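Local coordinates for AbiEi antitoxin C-terminal domain-containing protein (PDB 1ZEL) that is of uncharacterised cellular role but probably binds DNA through a winged-helix, helix-turn-helix region, and carries an AbiEi antitoxin C-terminal domain, at residues Arg27-Val32 with Phe75-Glu80; Arg91-Leu94 with Asn99-Phe102; Ala109-His112 with Arg118-Asp121. All blocks are in the same frame, centred on the assembly; numbering follows the deposited sequence.

Interaction 1. Residues Arg27-Val32 with Phe75-Glu80; sequences RDRPVV and FIPPGE
Arg29 and the two consecutive prolines Pro77 and Pro78 illustrate how a charged side chain can meet a neighbouring loop through its flat face. The guanidinium lies over Pro77, with CB of Pro77 3.2 Å above the plane and over its centre. The closest pair is Arg29 NH1 and Pro77 CB, 3.3 Å apart, and the two side chains cross at about a right angle. Arg29 NH2 also passes Pro78 CD obliquely and more loosely, at 4.2 Å. A bend at chi2 (-82°) turns the arginine chain across the gap, and its NE donates to the carbonyl oxygen of Ala26, which ties the group back to its own helix while the plane rests on carbon.

The polar link between the segments is indirect. Water 1 donates to Pro30 O at 2.8 Å and accepts from Phe75 N at 2.9 Å, bridging two backbones that do not bond to each other directly. Within segment 75-80, Glu80 N bonds to Pro77 O and closes a type II turn from Pro77 to Glu80.

Arg29, with positive phi, is the first residue to leave helix 19-28, whereas the prolines follow strand 72-75 and lead toward strand 82-84, elements consistent with the N-terminal winged-helix region. Phe75 and Pro78 also pack on that helix, at Leu25 and Ala26, so this surface contact joins a helix end to a strand-connecting loop.

Interaction 2. Residues Arg91-Leu94 with Asn99-Phe102; sequences RSWL and NAGF
Trp93 packs against both Ala100 and Phe102, an instructive case of one indole serving two different kinds of apolar contact. Two residues earlier on the same helix, Arg91 reaches away to a salt bridge with Asp85 and a hydrogen bond to Thr176.

The CG of Trp93 stands opposite the backbone N (chi1 -170°), which carries the ring out from the helix toward the returning chain. The methyl of Ala100 sits over one indole face: Ala100 CB is 3.5 Å from the centroid of the five-membered ring of Trp93 and 12° off its normal, a CH-pi contact made almost straight down onto the ring. The six-membered ring reaches on to Phe102. There the two planes are near parallel, at 27°, but slid apart, with centroids separated by 5.5 Å, so that the rings barely overlap. The closest atoms are Trp93 CE3 and Phe102 CD2, 3.5 Å apart, meeting obliquely.

Leu94, next along, uses both branches. CD1 meets Phe102 CZ at 3.7 Å, beside the end of that ring, while CD2 reaches the Ala100 methyl at 4.0 Å. Ala100 and Phe102 are thus each shared by the tryptophan and the leucine, and Gly101 between them turns the chain with positive phi. Phe102 holds its CG between its own N and carbonyl carbon, a setting that brings the ring back against the helix.

All of this is apolar. Pro135 and Leu138, from another loop, also pack on Trp93. The contact folds the loop that follows helix 88-96 back onto that helix's final turns, just before strand 103-104 begins.

Interaction 3. Residues Ala109-His112 with Arg118-Asp121; sequences AAWH and RQPD. With FMT (formic acid), chain F.
The indole of Trp111 meets Gln119 and Pro120 on a single face, and their placement over its two rings is a worked example of a tryptophan packed by backbone as much as by side chains. Gln119 CA stands over the six-membered ring, 3.5 Å from its centroid and 8° off the normal, while Pro120 CD leans over the five-membered ring, 4.0 Å from that centroid and tilted further, by 29°. Both are CH-pi contacts. Pro120 CD also lies 3.6 Å from Trp111 CG, and Gln119 N comes to 3.3 Å from Trp111 CZ3, so the backbone from Gln119 to Pro120 runs across the face from the outer ring inward.

The indole is carried by helix 106-113, and the residues laid on it belong to the loop that leaves this helix and leads to strand 124-127. This helix-loop-strand connection falls in the AbiEi antitoxin C-terminal family region. Farther back in the loop, Arg118 N bonds to Asp202.

Gln119 is fully extended, and its amide plane stays within 9° of the indole plane. The chain crosses the indole at a slant, its CB 3.6 Å from Trp111 CZ2, and its NE2 gives a hydrogen bond to O1 of a formic acid molecule at 3.2 Å. This molecule, probably from the crystallisation liquor, is also hydrogen-bonded to Tyr87 OH and Ser108 OG. Trp111 CD1, in turn, stands over the centre of the His112 ring, whose NE2 is bonded to Tyr87 OH.

The three contacts follow one another along the chain, each closing before the next opens. Interactions 1 and 2 touch: Val31 CG1 lies 3.4 Å from Arg91 CD, and Val32 CG2 packs 3.8 Å from Arg91 O, so the loop leaving helix 19-28 rests against the helix of interaction 2 although the centres are 20 Å apart. Interaction 3 stands apart, its nearest atoms about 8 Å from interaction 2 and about 14 Å from interaction 1. The bound formic acid belongs to interaction 3. The sodium site, formed by Arg167, Asp209 and Asp213, draws no residue from any of the six segments.

Interaction 1. Residues Arg27-Val32 with Phe75-Glu80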
# COMPACT_ATOMS: atom_id res chain seq x y z
N ARG A 27 22.20 17.00 -9.71
CA ARG A 27 21.44 17.75 -10.72
C ARG A 27 20.15 17.00 -11.12
O ARG A 27 19.08 17.61 -11.28
CB ARG A 27 22.29 18.03 -11.99
CG ARG A 27 23.18 19.28 -11.92
CD ARG A 27 23.78 19.62 -13.29
NE ARG A 27 24.30 18.43 -13.97
CZ ARG A 27 25.54 17.98 -13.86
NH1 ARG A 27 26.43 18.64 -13.11
NH2 ARG A 27 25.89 16.86 -14.52
N ASP A 28 20.28 15.69 -11.32
CA ASP A 28 19.22 14.89 -11.93
C ASP A 28 18.21 14.34 -10.94
O ASP A 28 17.03 14.12 -11.28
CB ASP A 28 19.84 13.73 -12.73
CG ASP A 28 20.65 14.21 -13.92
OD1 ASP A 28 20.54 15.41 -14.27
OD2 ASP A 28 21.38 13.39 -14.51
N ARG A 29 18.68 14.08 -9.72
CA ARG A 29 17.82 13.58 -8.62
C ARG A 29 16.91 12.43 -9.08
O ARG A 29 15.67 12.58 -9.04
CB ARG A 29 16.95 14.70 -8.02
CG ARG A 29 17.67 15.99 -7.55
CD ARG A 29 18.25 15.79 -6.19
NE ARG A 29 19.13 16.87 -5.73
CZ ARG A 29 18.91 17.58 -4.63
NH1 ARG A 29 17.83 17.33 -3.89
NH2 ARG A 29 19.78 18.50 -4.23
N PRO A 30 17.50 11.30 -9.55
CA PRO A 30 16.62 10.17 -9.85
C PRO A 30 15.95 9.60 -8.59
O PRO A 30 16.57 9.61 -7.51
CB PRO A 30 17.58 9.12 -10.41
CG PRO A 30 18.90 9.47 -9.85
CD PRO A 30 18.91 10.96 -9.80
N VAL A 31 14.73 9.08 -8.70
CA VAL A 31 14.04 8.53 -7.52
C VAL A 31 14.86 7.39 -6.94
O VAL A 31 15.06 7.31 -5.74
CB VAL A 31 12.66 7.97 -7.84
CG1 VAL A 31 11.94 7.63 -6.51
CG2 VAL A 31 11.82 8.97 -8.63
N VAL A 32 15.32 6.51 -7.83
CA VAL A 32 16.10 5.34 -7.47
C VAL A 32 17.28 5.31 -8.44
O VAL A 32 17.11 5.64 -9.61
CB VAL A 32 15.27 4.07 -7.69
CG1 VAL A 32 16.14 2.84 -7.63
CG2 VAL A 32 14.11 3.98 -6.70
N PHE A 75 20.00 7.67 -3.70
CA PHE A 75 20.96 8.77 -3.60
C PHE A 75 20.46 9.73 -2.53
O PHE A 75 19.33 10.17 -2.57
CB PHE A 75 21.06 9.49 -4.96
CG PHE A 75 21.97 10.70 -4.95
CD1 PHE A 75 23.33 10.57 -4.69
CD2 PHE A 75 21.44 11.97 -5.18
CE1 PHE A 75 24.16 11.68 -4.68
CE2 PHE A 75 22.26 13.09 -5.19
CZ PHE A 75 23.64 12.93 -4.94
N ILE A 76 21.32 10.05 -1.56
CA ILE A 76 20.97 11.02 -0.56
C ILE A 76 21.59 12.33 -1.05
O ILE A 76 22.81 12.43 -1.18
CB ILE A 76 21.51 10.64 0.85
CG1 ILE A 76 21.39 9.13 1.14
CG2 ILE A 76 20.87 11.53 1.96
CD1 ILE A 76 19.95 8.55 1.07
N PRO A 77 20.74 13.33 -1.36
CA PRO A 77 21.20 14.53 -2.02
C PRO A 77 22.03 15.43 -1.12
O PRO A 77 21.85 15.42 0.09
CB PRO A 77 19.90 15.22 -2.45
CG PRO A 77 18.83 14.61 -1.63
CD PRO A 77 19.29 13.31 -1.14
N PRO A 78 22.91 16.25 -1.73
CA PRO A 78 23.71 17.16 -0.93
C PRO A 78 22.83 18.01 -0.01
O PRO A 78 21.76 18.46 -0.42
CB PRO A 78 24.37 18.05 -1.98
CG PRO A 78 24.49 17.12 -3.17
CD PRO A 78 23.21 16.38 -3.17
N GLY A 79 23.30 18.21 1.21
CA GLY A 79 22.61 19.04 2.18
C GLY A 79 21.51 18.33 2.96
O GLY A 79 20.86 18.95 3.79
N GLU A 80 21.29 17.05 2.69
CA GLU A 80 20.30 16.28 3.42
C GLU A 80 20.90 15.09 4.12
O GLU A 80 21.81 14.44 3.61
CB GLU A 80 19.19 15.84 2.46
CG GLU A 80 18.47 17.02 1.81
CD GLU A 80 17.70 17.88 2.82
OE1 GLU A 80 17.41 17.42 3.95
OE2 GLU A 80 17.37 19.03 2.49
O HOH W 1 17.70 8.02 -5.51

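Interaction 2. Residues Arg91-Leu94 with Asn99-Phe102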
# COMPACT_ATOMS: atom_id res chain seq x y z
N ARG A 91 9.28 1.58 -4.94
CA ARG A 91 9.88 2.28 -6.07
C ARG A 91 11.14 1.56 -6.54
O ARG A 91 11.43 1.55 -7.73
CB ARG A 91 10.21 3.73 -5.71
CG ARG A 91 8.99 4.50 -5.18
CD ARG A 91 9.27 5.98 -5.11
NE ARG A 91 8.50 6.63 -4.05
CZ ARG A 91 7.23 7.02 -4.15
NH1 ARG A 91 6.57 6.87 -5.29
NH2 ARG A 91 6.63 7.59 -3.12
N SER A 92 11.91 0.98 -5.62
CA SER A 92 13.09 0.22 -6.09
C SER A 92 12.73 -1.02 -6.91
O SER A 92 13.46 -1.42 -7.84
CB SER A 92 14.03 -0.14 -4.92
OG SER A 92 13.68 -1.35 -4.28
N TRP A 93 11.60 -1.63 -6.57
CA TRP A 93 11.06 -2.71 -7.38
C TRP A 93 10.66 -2.24 -8.78
O TRP A 93 11.07 -2.86 -9.79
CB TRP A 93 9.90 -3.38 -6.64
CG TRP A 93 9.40 -4.68 -7.28
CD1 TRP A 93 9.95 -5.36 -8.32
CD2 TRP A 93 8.28 -5.46 -6.84
NE1 TRP A 93 9.22 -6.50 -8.59
CE2 TRP A 93 8.19 -6.58 -7.68
CE3 TRP A 93 7.35 -5.30 -5.81
CZ2 TRP A 93 7.18 -7.54 -7.54
CZ3 TRP A 93 6.35 -6.27 -5.65
CH2 TRP A 93 6.27 -7.36 -6.52
N LEU A 94 9.90 -1.15 -8.88
CA LEU A 94 9.53 -0.59 -10.20
C LEU A 94 10.74 -0.19 -11.04
O LEU A 94 10.70 -0.23 -12.29
CB LEU A 94 8.63 0.63 -10.03
CG LEU A 94 7.24 0.30 -9.52
CD1 LEU A 94 6.56 1.59 -9.04
CD2 LEU A 94 6.43 -0.41 -10.59
N ASN A 99 6.73 -3.65 -14.60
CA ASN A 99 5.51 -4.47 -14.55
C ASN A 99 5.37 -5.23 -13.23
O ASN A 99 4.78 -6.31 -13.20
CB ASN A 99 5.48 -5.48 -15.71
CG ASN A 99 5.68 -4.83 -17.07
OD1 ASN A 99 6.48 -5.32 -17.89
ND2 ASN A 99 4.96 -3.74 -17.33
N ALA A 100 5.94 -4.67 -12.15
CA ALA A 100 5.86 -5.29 -10.82
C ALA A 100 4.43 -5.72 -10.50
O ALA A 100 4.22 -6.79 -9.96
CB ALA A 100 6.42 -4.35 -9.75
N GLY A 101 3.47 -4.87 -10.84
CA GLY A 101 2.05 -5.22 -10.76
C GLY A 101 1.40 -5.10 -9.39
O GLY A 101 0.29 -5.59 -9.22
N PHE A 102 2.06 -4.45 -8.43
CA PHE A 102 1.50 -4.34 -7.08
C PHE A 102 0.61 -3.13 -7.03
O PHE A 102 0.73 -2.21 -7.86
CB PHE A 102 2.60 -4.21 -5.99
CG PHE A 102 3.50 -2.99 -6.16
CD1 PHE A 102 3.09 -1.75 -5.68
CD2 PHE A 102 4.74 -3.10 -6.78
CE1 PHE A 102 3.89 -0.62 -5.86
CE2 PHE A 102 5.57 -1.96 -6.94
CZ PHE A 102 5.12 -0.72 -6.48

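Interaction 3. Residues Ala109-His112 with Arg118-Asp121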
# COMPACT_ATOMS: atom_id res chain seq x y z
N ALA A 109 -3.56 2.26 1.45
CA ALA A 109 -4.67 2.72 0.62
C ALA A 109 -5.65 3.54 1.47
O ALA A 109 -6.07 4.61 1.05
CB ALA A 109 -5.39 1.55 0.00
N ALA A 110 -6.02 3.03 2.65
CA ALA A 110 -6.97 3.74 3.53
C ALA A 110 -6.42 5.11 3.95
O ALA A 110 -7.18 6.09 4.09
CB ALA A 110 -7.25 2.89 4.80
N TRP A 111 -5.11 5.17 4.18
CA TRP A 111 -4.48 6.40 4.65
C TRP A 111 -4.60 7.49 3.59
O TRP A 111 -5.06 8.59 3.87
CB TRP A 111 -3.02 6.12 5.04
CG TRP A 111 -2.12 7.33 5.15
CD1 TRP A 111 -1.05 7.63 4.36
CD2 TRP A 111 -2.21 8.38 6.13
NE1 TRP A 111 -0.47 8.80 4.78
CE2 TRP A 111 -1.16 9.28 5.86
CE3 TRP A 111 -3.07 8.64 7.20
CZ2 TRP A 111 -0.95 10.43 6.61
CZ3 TRP A 111 -2.87 9.80 7.95
CH2 TRP A 111 -1.81 10.68 7.65
N HIS A 112 -4.22 7.17 2.36
CA HIS A 112 -4.24 8.17 1.30
C HIS A 112 -5.66 8.51 0.82
O HIS A 112 -5.87 9.62 0.33
CB HIS A 112 -3.34 7.73 0.14
CG HIS A 112 -1.88 7.69 0.50
ND1 HIS A 112 -1.17 8.82 0.86
CD2 HIS A 112 -1.00 6.66 0.53
CE1 HIS A 112 0.08 8.48 1.12
NE2 HIS A 112 0.21 7.17 0.93
N ARG A 118 -4.35 8.32 11.77
CA ARG A 118 -2.90 8.36 11.95
C ARG A 118 -2.22 7.71 10.77
O ARG A 118 -2.69 6.68 10.27
CB ARG A 118 -2.47 7.59 13.21
CG ARG A 118 -3.11 8.03 14.54
CD ARG A 118 -3.10 9.54 14.72
NE ARG A 118 -1.76 10.10 14.84
CZ ARG A 118 -1.41 11.29 14.36
NH1 ARG A 118 -2.31 12.02 13.71
NH2 ARG A 118 -0.18 11.74 14.52
N GLN A 119 -1.11 8.28 10.34
CA GLN A 119 -0.31 7.64 9.32
C GLN A 119 0.12 6.28 9.83
O GLN A 119 0.66 6.17 10.93
CB GLN A 119 0.93 8.45 8.95
CG GLN A 119 1.74 7.78 7.84
CD GLN A 119 2.97 8.56 7.44
OE1 GLN A 119 3.20 9.66 7.93
NE2 GLN A 119 3.75 8.00 6.51
N PRO A 120 -0.11 5.24 9.02
CA PRO A 120 0.31 3.93 9.46
C PRO A 120 1.83 3.76 9.29
O PRO A 120 2.46 4.40 8.44
CB PRO A 120 -0.46 3.00 8.53
CG PRO A 120 -0.60 3.75 7.28
CD PRO A 120 -0.77 5.19 7.70
N ASP A 121 2.40 2.92 10.12
CA ASP A 121 3.81 2.60 9.99
C ASP A 121 3.93 1.07 9.90
O ASP A 121 2.94 0.36 9.99
CB ASP A 121 4.63 3.20 11.14
CG ASP A 121 4.11 2.81 12.54
OD1 ASP A 121 3.56 1.70 12.73
OD2 ASP A 121 4.27 3.64 13.46
C FMT F . 2.29 4.68 4.52
O1 FMT F . 2.53 5.89 4.49
O2 FMT F . 1.41 4.13 3.84